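Local coordinates for protein HIAXHD3 (Humicola insolens, PDB 3ZXK) that hydrolyses terminal alpha-L-arabinofuranosyl groups as a family GH43 glycoside hydrolase, probably the side chains of xylan, and has been engineered to gain endo-xylanase activity, at residues R404-Y409 with D426-E431; S73-A78 with W434-T439; L147-D152 with M196-G201. All coordinates share one frame; numbering follows the deposited sequence.

Overall arrangement
Interactions 1 and 2 are neighbours, their centres 10 Å apart. All of interaction 1 and the segment 434-439 of interaction 2 belong to the concanavalin A-like domain. They meet where strands 418-429 and 436-448 pair. There S438 OG probably bonds to D426 O at 2.7 Å, and A437 N to R428 O at 2.8 Å. Interaction 2 also joins this domain to the GH43 domain. Interaction 3 lies within the GH43 domain, on the opposite side of the chain's centre. Its centre is 44 Å from both others. The side chain of W434 is about 9 Å from a bound xylopyranose, and that of E431 about 11 Å from the arabinofuranose.

Interaction 1 (R404-Y409 with D426-E431); sequences RDRAAY and DLRLNE
R406 and A407 pair antiparallel with R428 and L427; the short strand axes approach to 4.8 Å, with 148° between their directions. R406 and R428 form a non-hydrogen-bonded pair, and A407 and L427 the hydrogen-bonded pair beside it. A407 N bonds to L427 O at 2.8 Å. The return bond from L427 N to A407 O is weak, at 3.4 Å. Water 2 donates to both of these carbonyl oxygens and bridges the strands there. L429 N bonds to D405 O at 2.9 Å.

A407 and L427 share one face of the sheet, and their CB atoms pack together. L427 CG lies opposite the carbonyl carbon (chi1 -63°), and the branch beyond it brings CD1 to within 3.6 Å of Y409 CD2. The two side chains cross at about a right angle. Y409 OH bonds to W413 NE1.

R406 and R428 occupy the other face and touch through their CG atoms. Their charged ends part: R428 NE makes a salt bridge to D426 OD1, while R406 NH1 reaches E474 and A497 O.

At the strand end the carboxylates of D405 and E431 lie nearly coplanar, D405 OD2 being 3.9 Å from E431 OE2. Water 1 donates to both oxygens. R404 NH1 salt-bridges to D405 OD1, which probably eases the meeting of like charges. S501 OG also bonds to E431 OE2.

This is the open end of the beta hairpin 406-415 and 418-429, within one antiparallel sheet of the concanavalin A-like beta sandwich.

Interaction 2 (S73-A78 with W434-T439); sequences SGTPGA and WRTAST
T75 and P76 of the loop 73-78 rest on the backbone of W434, R435 and T436. The CB of T75 is directed toward W434-T436. Its OG1 accepts a hydrogen bond from T436 N at 3.1 Å. The torsion that sets OG1 between the backbone N and the carbonyl carbon (chi1 61°) turns it to this N-H. The hydroxyl of T436 comes equally close to T75 OG1, and it bonds to D364 OD2. T75 CG2 packs beside T436 OG1.

The contact is part of the interface between two domains. The loop belongs to the GH43 catalytic domain, and W434-T439 to the concanavalin A-like domain. Further along this second segment, A437 and S438 both face R428 in a classic beta bulge.

P76 follows a cis peptide bond. Its CA makes a CA-H...O contact to W434 O at 3.4 Å, and its CB is 4.2 Å from W434 CB. W434 O is buried here without a hydrogen-bond partner in the model. The P76 ring and the R435 chain run alongside each other in the same direction. P76 CD is near R435 CG, and P76 CG sits over one face of the guanidinium. The indole of W434 turns from the loop to V80, D405 and L429.

Interaction 3 (L147-D152 with M196-G201); sequences LIDDDD and MYKIRG. With EPE (4-(2-hydroxyethyl)-1-piperazine ethanesulfonic acid), chain E.
K198 reaches across to D149 and D150 and holds both by salt bridges. K198 NZ donates to D149 OD1 at 2.8 Å, on the syn side and 18° out of the carboxylate plane. It also donates to D150 OD2 at 3.1 Å, meeting that carboxylate from above its plane. The lysine chain bends at chi2 (72°) and again at chi4, which carries NZ back to the two carboxylates; its chain crosses both aspartates obliquely. D149 OD1 is gripped a second time by D150 N at 2.7 Å, while D149 OD2 bonds to Y203 OH. An alanine in place of K198 would probably leave the two neighbouring carboxylates without their shared positive charge and D150 freer to turn.

Water and a bound buffer molecule add further links. Water 3 donates to D150 OD2 and accepts from G201 N, tying the two turns together. The sulfonate of EPE takes weak hydrogen bonds from K198 NZ, to O2S at 3.0 Å, and from D151 N, to O1S.

The apolar part is carried by L147. Its CB lies 3.7 Å from M196 CG, the two side chains crossing at about a right angle. L147 CD1 reaches K198 N at 3.6 Å and packs against K198 CB as well.

The two segments run nearly the same way, 10° apart. They end strands 145-148 and 192-199, the first strands of two successive antiparallel sheets. The contact joins two adjacent blades of the five-bladed beta propeller that is the catalytic fold of family GH43.

Interaction 1 (R404-Y409 with D426-E431)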
loop_
_atom_site.group_PDB
_atom_site.type_symbol
_atom_site.label_atom_id
_atom_site.label_comp_id
_atom_site.label_asym_id
_atom_site.label_seq_id
_atom_site.Cartn_x
_atom_site.Cartn_y
_atom_site.Cartn_z
ATOM N N ARG A 404 -6.683 5.676 10.576
ATOM C CA ARG A 404 -5.259 5.952 10.701
ATOM C C ARG A 404 -5.005 6.151 12.202
ATOM O O ARG A 404 -5.873 5.865 13.045
ATOM C CB ARG A 404 -4.842 7.176 9.875
ATOM C CG ARG A 404 -3.412 7.121 9.388
ATOM C CD ARG A 404 -2.924 8.465 8.872
ATOM N NE ARG A 404 -1.576 8.406 8.312
ATOM C CZ ARG A 404 -0.491 9.002 8.824
ATOM N NH1 ARG A 404 -0.531 9.668 9.978
ATOM N NH2 ARG A 404 0.661 8.938 8.162
ATOM N N ASP A 405 -3.829 6.673 12.542
ATOM C CA ASP A 405 -3.475 6.922 13.947
ATOM C C ASP A 405 -4.274 8.069 14.607
ATOM O O ASP A 405 -4.313 8.139 15.823
ATOM C CB ASP A 405 -1.975 7.192 14.098
ATOM C CG ASP A 405 -1.485 8.356 13.253
ATOM O OD1 ASP A 405 -2.032 8.599 12.156
ATOM O OD2 ASP A 405 -0.521 9.010 13.692
ATOM N N ARG A 406 -4.862 8.965 13.815
ATOM C CA ARG A 406 -5.890 9.914 14.303
ATOM C C ARG A 406 -7.123 9.651 13.475
ATOM O O ARG A 406 -7.149 9.945 12.286
ATOM C CB ARG A 406 -5.455 11.371 14.119
ATOM C CG ARG A 406 -6.341 12.360 14.881
ATOM C CD ARG A 406 -6.375 13.722 14.227
ATOM N NE ARG A 406 -5.122 14.426 14.497
ATOM C CZ ARG A 406 -4.797 15.599 13.978
ATOM N NH1 ARG A 406 -5.663 16.234 13.181
ATOM N NH2 ARG A 406 -3.623 16.141 14.278
ATOM N N ALA A 407 -8.150 9.087 14.098
ATOM C CA ALA A 407 -9.279 8.522 13.354
ATOM C C ALA A 407 -10.647 9.065 13.798
ATOM O O ALA A 407 -10.794 9.623 14.868
ATOM C CB ALA A 407 -9.240 7.007 13.481
ATOM N N ALA A 408 -11.673 8.832 12.986
ATOM C CA ALA A 408 -13.052 9.197 13.314
ATOM C C ALA A 408 -13.917 8.257 12.527
ATOM O O ALA A 408 -13.476 7.702 11.500
ATOM C CB ALA A 408 -13.367 10.649 12.915
ATOM N N TYR A 409 -15.161 8.098 12.966
ATOM C CA TYR A 409 -16.091 7.234 12.276
ATOM C C TYR A 409 -17.537 7.676 12.410
ATOM O O TYR A 409 -17.863 8.463 13.306
ATOM C CB TYR A 409 -15.940 5.783 12.707
ATOM C CG TYR A 409 -16.353 5.358 14.110
ATOM C CD1 TYR A 409 -17.720 5.265 14.480
ATOM C CD2 TYR A 409 -15.399 4.942 15.042
ATOM C CE1 TYR A 409 -18.102 4.793 15.732
ATOM C CE2 TYR A 409 -15.763 4.460 16.294
ATOM C CZ TYR A 409 -17.123 4.412 16.637
ATOM O OH TYR A 409 -17.530 3.901 17.833
ATOM N N ASP A 426 -11.748 11.827 17.947
ATOM C CA ASP A 426 -10.698 11.730 18.976
ATOM C C ASP A 426 -10.266 10.290 19.289
ATOM O O ASP A 426 -9.967 9.952 20.434
ATOM C CB ASP A 426 -11.099 12.457 20.260
ATOM C CG ASP A 426 -9.919 12.681 21.190
ATOM O OD1 ASP A 426 -8.820 13.051 20.693
ATOM O OD2 ASP A 426 -10.082 12.485 22.421
ATOM N N LEU A 427 -10.214 9.462 18.248
ATOM C CA LEU A 427 -9.592 8.139 18.345
ATOM C C LEU A 427 -8.130 8.317 17.984
ATOM O O LEU A 427 -7.816 8.704 16.864
ATOM C CB LEU A 427 -10.247 7.171 17.362
ATOM C CG LEU A 427 -11.734 6.822 17.515
ATOM C CD1 LEU A 427 -12.337 6.351 16.200
ATOM C CD2 LEU A 427 -11.890 5.781 18.616
ATOM N N ARG A 428 -7.231 8.061 18.922
ATOM C CA ARG A 428 -5.818 8.401 18.699
ATOM C C ARG A 428 -4.880 7.333 19.235
ATOM O O ARG A 428 -5.066 6.850 20.362
ATOM C CB ARG A 428 -5.446 9.720 19.400
ATOM C CG ARG A 428 -6.157 10.954 18.874
ATOM C CD ARG A 428 -5.687 12.219 19.566
ATOM N NE ARG A 428 -6.033 12.296 20.981
ATOM C CZ ARG A 428 -5.159 12.206 21.984
ATOM N NH1 ARG A 428 -3.869 12.020 21.739
ATOM N NH2 ARG A 428 -5.575 12.287 23.242
ATOM N N LEU A 429 -3.852 7.022 18.447
ATOM C CA LEU A 429 -2.674 6.283 18.914
ATOM C C LEU A 429 -1.595 7.283 19.259
ATOM O O LEU A 429 -1.482 8.312 18.600
ATOM C CB LEU A 429 -2.119 5.392 17.806
ATOM C CG LEU A 429 -2.962 4.215 17.355
ATOM C CD1 LEU A 429 -2.317 3.478 16.186
ATOM C CD2 LEU A 429 -3.230 3.278 18.541
ATOM N N ASN A 430 -0.766 6.945 20.242
ATOM C CA ASN A 430 0.411 7.731 20.581
ATOM C C ASN A 430 1.530 7.364 19.602
ATOM O O ASN A 430 1.874 6.195 19.494
ATOM C CB ASN A 430 0.816 7.359 22.001
ATOM C CG ASN A 430 1.953 8.202 22.559
ATOM O OD1 ASN A 430 2.659 8.923 21.855
ATOM N ND2 ASN A 430 2.138 8.090 23.861
ATOM N N GLU A 431 2.094 8.343 18.887
ATOM C CA GLU A 431 3.158 8.062 17.909
ATOM C C GLU A 431 4.422 7.506 18.550
ATOM O O GLU A 431 5.252 6.902 17.865
ATOM C CB GLU A 431 3.535 9.329 17.143
ATOM C CG GLU A 431 2.390 9.995 16.393
ATOM C CD GLU A 431 2.901 11.182 15.595
ATOM O OE1 GLU A 431 3.803 11.901 16.099
ATOM O OE2 GLU A 431 2.421 11.384 14.468
HETATM O O HOH W 1 1.510 9.576 12.093
HETATM O O HOH W 2 -9.271 11.395 16.249
#

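Interaction 2 (S73-A78 with W434-T439)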
loop_
_atom_site.group_PDB
_atom_site.type_symbol
_atom_site.label_atom_id
_atom_site.label_comp_id
_atom_site.label_asym_id
_atom_site.label_seq_id
_atom_site.Cartn_x
_atom_site.Cartn_y
_atom_site.Cartn_z
ATOM N N SER A 73 -4.034 -8.852 21.487
ATOM C CA SER A 73 -4.204 -8.221 22.794
ATOM C C SER A 73 -4.195 -6.699 22.738
ATOM O O SER A 73 -3.761 -6.040 23.679
ATOM C CB SER A 73 -3.165 -8.737 23.787
ATOM O OG SER A 73 -1.844 -8.374 23.391
ATOM N N GLY A 74 -4.692 -6.145 21.642
ATOM C CA GLY A 74 -4.805 -4.709 21.537
ATOM C C GLY A 74 -3.490 -4.042 21.197
ATOM O O GLY A 74 -2.516 -4.698 20.819
ATOM N N THR A 75 -3.480 -2.717 21.329
ATOM C CA THR A 75 -2.313 -1.907 21.009
ATOM C C THR A 75 -1.146 -2.263 21.926
ATOM O O THR A 75 -1.361 -2.598 23.076
ATOM C CB THR A 75 -2.641 -0.408 21.072
ATOM O OG1 THR A 75 -3.074 -0.022 22.401
ATOM C CG2 THR A 75 -3.701 -0.109 20.028
ATOM N N PRO A 76 0.088 -2.174 21.421
ATOM C CA PRO A 76 0.481 -1.663 20.098
ATOM C C PRO A 76 0.449 -2.671 18.962
ATOM O O PRO A 76 0.826 -2.337 17.832
ATOM C CB PRO A 76 1.909 -1.144 20.364
ATOM C CG PRO A 76 2.428 -2.046 21.410
ATOM C CD PRO A 76 1.259 -2.371 22.306
ATOM N N GLY A 77 -0.053 -3.872 19.225
ATOM C CA GLY A 77 -0.132 -4.914 18.199
ATOM C C GLY A 77 1.165 -5.027 17.428
ATOM O O GLY A 77 2.230 -5.161 18.033
ATOM N N ALA A 78 1.066 -4.960 16.099
ATOM C CA ALA A 78 2.241 -4.812 15.236
ATOM C C ALA A 78 2.083 -3.552 14.376
ATOM O O ALA A 78 2.604 -3.472 13.264
ATOM C CB ALA A 78 2.441 -6.051 14.354
ATOM N N TRP A 434 2.898 3.616 19.715
ATOM C CA TRP A 434 1.608 3.158 19.139
ATOM C C TRP A 434 0.646 2.484 20.078
ATOM O O TRP A 434 -0.204 1.660 19.629
ATOM C CB TRP A 434 1.837 2.291 17.903
ATOM C CG TRP A 434 2.762 2.978 16.958
ATOM C CD1 TRP A 434 4.070 2.630 16.633
ATOM C CD2 TRP A 434 2.501 4.219 16.217
ATOM N NE1 TRP A 434 4.592 3.524 15.738
ATOM C CE2 TRP A 434 3.716 4.509 15.459
ATOM C CE3 TRP A 434 1.413 5.087 16.114
ATOM C CZ2 TRP A 434 3.809 5.611 14.604
ATOM C CZ3 TRP A 434 1.523 6.204 15.269
ATOM C CH2 TRP A 434 2.698 6.454 14.531
ATOM N N ARG A 435 0.749 2.825 21.373
ATOM C CA ARG A 435 -0.314 2.503 22.326
ATOM C C ARG A 435 -1.471 3.478 22.174
ATOM O O ARG A 435 -1.301 4.597 21.707
ATOM C CB ARG A 435 0.226 2.512 23.750
ATOM C CG ARG A 435 1.111 1.314 24.028
ATOM C CD ARG A 435 1.926 1.459 25.300
ATOM N NE ARG A 435 2.928 0.392 25.394
ATOM C CZ ARG A 435 4.058 0.340 24.686
ATOM N NH1 ARG A 435 4.364 1.298 23.809
ATOM N NH2 ARG A 435 4.889 -0.680 24.852
ATOM N N THR A 436 -2.666 3.043 22.516
ATOM C CA THR A 436 -3.817 3.934 22.446
ATOM C C THR A 436 -3.691 5.153 23.382
ATOM O O THR A 436 -3.398 5.022 24.575
ATOM C CB THR A 436 -5.127 3.148 22.698
ATOM O OG1 THR A 436 -5.248 2.121 21.718
ATOM C CG2 THR A 436 -6.342 4.039 22.553
ATOM N N ALA A 437 -3.919 6.339 22.823
ATOM C CA ALA A 437 -3.919 7.570 23.611
ATOM C C ALA A 437 -5.340 7.992 23.952
ATOM O O ALA A 437 -5.571 8.561 25.011
ATOM C CB ALA A 437 -3.183 8.681 22.876
ATOM N N SER A 438 -6.283 7.717 23.054
ATOM C CA SER A 438 -7.711 7.991 23.279
ATOM C C SER A 438 -8.609 7.015 22.519
ATOM O O SER A 438 -8.393 6.748 21.337
ATOM C CB SER A 438 -8.064 9.411 22.836
ATOM O OG SER A 438 -9.441 9.675 23.103
ATOM N N THR A 439 -9.622 6.502 23.209
ATOM C CA THR A 439 -10.583 5.565 22.628
ATOM C C THR A 439 -11.812 6.249 22.035
ATOM O O THR A 439 -12.756 5.588 21.591
ATOM C CB THR A 439 -11.007 4.489 23.650
ATOM O OG1 THR A 439 -11.512 5.137 24.817
ATOM C CG2 THR A 439 -9.815 3.637 24.057
#

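Interaction 3 (L147-D152 with M196-G201)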
loop_
_atom_site.group_PDB
_atom_site.type_symbol
_atom_site.label_atom_id
_atom_site.label_comp_id
_atom_site.label_asym_id
_atom_site.label_seq_id
_atom_site.Cartn_x
_atom_site.Cartn_y
_atom_site.Cartn_z
ATOM N N LEU A 147 18.310 -8.438 -7.325
ATOM C CA LEU A 147 18.698 -8.530 -8.715
ATOM C C LEU A 147 18.835 -10.004 -9.081
ATOM O O LEU A 147 19.528 -10.720 -8.393
ATOM C CB LEU A 147 20.071 -7.822 -8.951
ATOM C CG LEU A 147 20.730 -8.172 -10.298
ATOM C CD1 LEU A 147 19.875 -7.652 -11.433
ATOM C CD2 LEU A 147 22.133 -7.610 -10.426
ATOM N N ILE A 148 18.157 -10.448 -10.125
ATOM C CA ILE A 148 18.477 -11.737 -10.724
ATOM C C ILE A 148 19.377 -11.461 -11.928
ATOM O O ILE A 148 18.904 -10.928 -12.939
ATOM C CB ILE A 148 17.183 -12.485 -11.119
ATOM C CG1 ILE A 148 16.245 -12.552 -9.886
ATOM C CG2 ILE A 148 17.503 -13.835 -11.771
ATOM C CD1 ILE A 148 14.924 -13.258 -10.104
ATOM N N ASP A 149 20.661 -11.822 -11.805
ATOM C CA ASP A 149 21.667 -11.491 -12.788
ATOM C C ASP A 149 21.496 -12.287 -14.098
ATOM O O ASP A 149 20.737 -13.248 -14.171
ATOM C CB ASP A 149 23.058 -11.672 -12.164
ATOM C CG ASP A 149 24.113 -10.850 -12.839
ATOM O OD1 ASP A 149 23.800 -10.119 -13.822
ATOM O OD2 ASP A 149 25.272 -10.929 -12.381
ATOM N N ASP A 150 22.206 -11.873 -15.138
ATOM C CA ASP A 150 22.062 -12.487 -16.470
ATOM C C ASP A 150 22.455 -13.969 -16.493
ATOM O O ASP A 150 21.970 -14.725 -17.337
ATOM C CB ASP A 150 22.878 -11.714 -17.507
ATOM C CG ASP A 150 22.356 -10.312 -17.741
ATOM O OD1 ASP A 150 21.120 -10.095 -17.684
ATOM O OD2 ASP A 150 23.187 -9.417 -17.995
ATOM N N ASP A 151 23.346 -14.349 -15.572
ATOM C CA ASP A 151 23.720 -15.762 -15.353
ATOM C C ASP A 151 22.875 -16.547 -14.345
ATOM O O ASP A 151 23.236 -17.671 -13.960
ATOM C CB ASP A 151 25.202 -15.874 -15.012
ATOM C CG ASP A 151 25.565 -15.262 -13.651
ATOM O OD1 ASP A 151 24.694 -14.719 -12.932
ATOM O OD2 ASP A 151 26.776 -15.319 -13.319
ATOM N N ASP A 152 21.764 -15.939 -13.923
ATOM C CA ASP A 152 20.786 -16.517 -12.990
ATOM C C ASP A 152 21.266 -16.581 -11.533
ATOM O O ASP A 152 20.654 -17.266 -10.713
ATOM C CB ASP A 152 20.254 -17.878 -13.492
ATOM C CG ASP A 152 18.758 -18.103 -13.170
ATOM O OD1 ASP A 152 18.039 -17.155 -12.739
ATOM O OD2 ASP A 152 18.298 -19.256 -13.316
ATOM N N MET A 196 18.355 -2.831 -7.092
ATOM C CA MET A 196 19.580 -3.292 -7.765
ATOM C C MET A 196 19.317 -3.718 -9.223
ATOM O O MET A 196 18.294 -4.370 -9.514
ATOM C CB MET A 196 20.237 -4.433 -6.972
ATOM C CG MET A 196 21.644 -4.803 -7.466
ATOM S SD MET A 196 22.389 -5.984 -6.326
ATOM C CE MET A 196 24.050 -6.165 -6.969
ATOM N N TYR A 197 20.237 -3.345 -10.126
ATOM C CA TYR A 197 20.026 -3.547 -11.565
ATOM C C TYR A 197 21.286 -4.016 -12.276
ATOM O O TYR A 197 22.413 -3.671 -11.894
ATOM C CB TYR A 197 19.580 -2.245 -12.233
ATOM C CG TYR A 197 18.366 -1.610 -11.567
ATOM C CD1 TYR A 197 17.056 -2.004 -11.911
ATOM C CD2 TYR A 197 18.534 -0.642 -10.580
ATOM C CE1 TYR A 197 15.951 -1.448 -11.278
ATOM C CE2 TYR A 197 17.438 -0.075 -9.941
ATOM C CZ TYR A 197 16.132 -0.457 -10.317
ATOM O OH TYR A 197 14.979 0.074 -9.697
ATOM N N LYS A 198 21.083 -4.785 -13.332
ATOM C CA LYS A 198 22.151 -5.140 -14.268
ATOM C C LYS A 198 21.714 -4.538 -15.596
ATOM O O LYS A 198 20.678 -4.909 -16.150
ATOM C CB LYS A 198 22.289 -6.666 -14.346
ATOM C CG LYS A 198 23.232 -7.182 -15.421
ATOM C CD LYS A 198 24.683 -6.918 -15.079
ATOM C CE LYS A 198 25.608 -7.658 -16.031
ATOM N NZ LYS A 198 25.430 -9.128 -15.893
ATOM N N ILE A 199 22.471 -3.556 -16.074
ATOM C CA ILE A 199 22.130 -2.835 -17.298
ATOM C C ILE A 199 23.336 -2.755 -18.228
ATOM O O ILE A 199 24.359 -2.177 -17.865
ATOM C CB ILE A 199 21.587 -1.426 -16.994
ATOM C CG1 ILE A 199 20.422 -1.484 -16.003
ATOM C CG2 ILE A 199 21.222 -0.720 -18.311
ATOM C CD1 ILE A 199 20.005 -0.113 -15.452
ATOM N N ARG A 200 23.195 -3.345 -19.426
ATOM C CA ARG A 200 24.257 -3.407 -20.438
ATOM C C ARG A 200 25.657 -3.697 -19.884
ATOM O O ARG A 200 26.622 -2.959 -20.154
ATOM C CB ARG A 200 24.256 -2.142 -21.306
ATOM C CG ARG A 200 22.937 -1.868 -22.006
ATOM C CD ARG A 200 23.015 -0.616 -22.880
ATOM N NE ARG A 200 22.974 0.605 -22.066
ATOM C CZ ARG A 200 21.913 1.398 -21.921
ATOM N NH1 ARG A 200 20.769 1.134 -22.548
ATOM N NH2 ARG A 200 22.002 2.467 -21.147
ATOM N N GLY A 201 25.758 -4.749 -19.077
ATOM C CA GLY A 201 27.041 -5.221 -18.600
ATOM C C GLY A 201 27.486 -4.655 -17.270
ATOM O O GLY A 201 28.490 -5.107 -16.723
HETATM N N1 EPE E . 30.519 -11.772 -14.679
HETATM C C2 EPE E . 30.409 -10.954 -13.447
HETATM C C3 EPE E . 31.781 -10.927 -12.764
HETATM N N4 EPE E . 32.168 -12.318 -12.432
HETATM C C5 EPE E . 32.316 -13.143 -13.654
HETATM C C6 EPE E . 30.972 -13.164 -14.414
HETATM C C7 EPE E . 33.420 -12.325 -11.633
HETATM C C8 EPE E . 33.502 -13.591 -10.757
HETATM O O8 EPE E . 34.631 -14.375 -11.194
HETATM C C9 EPE E . 29.324 -11.654 -15.545
HETATM C C10 EPE E . 28.223 -12.709 -15.400
HETATM S S EPE E . 26.934 -12.189 -16.299
HETATM O O1S EPE E . 25.612 -12.408 -15.827
HETATM O O2S EPE E . 27.104 -11.214 -17.320
HETATM O O3S EPE E . 27.068 -13.515 -17.215
HETATM O O HOH W 3 23.766 -7.022 -19.142
HETATM O O HOH W 4 20.130 -7.287 -17.721
#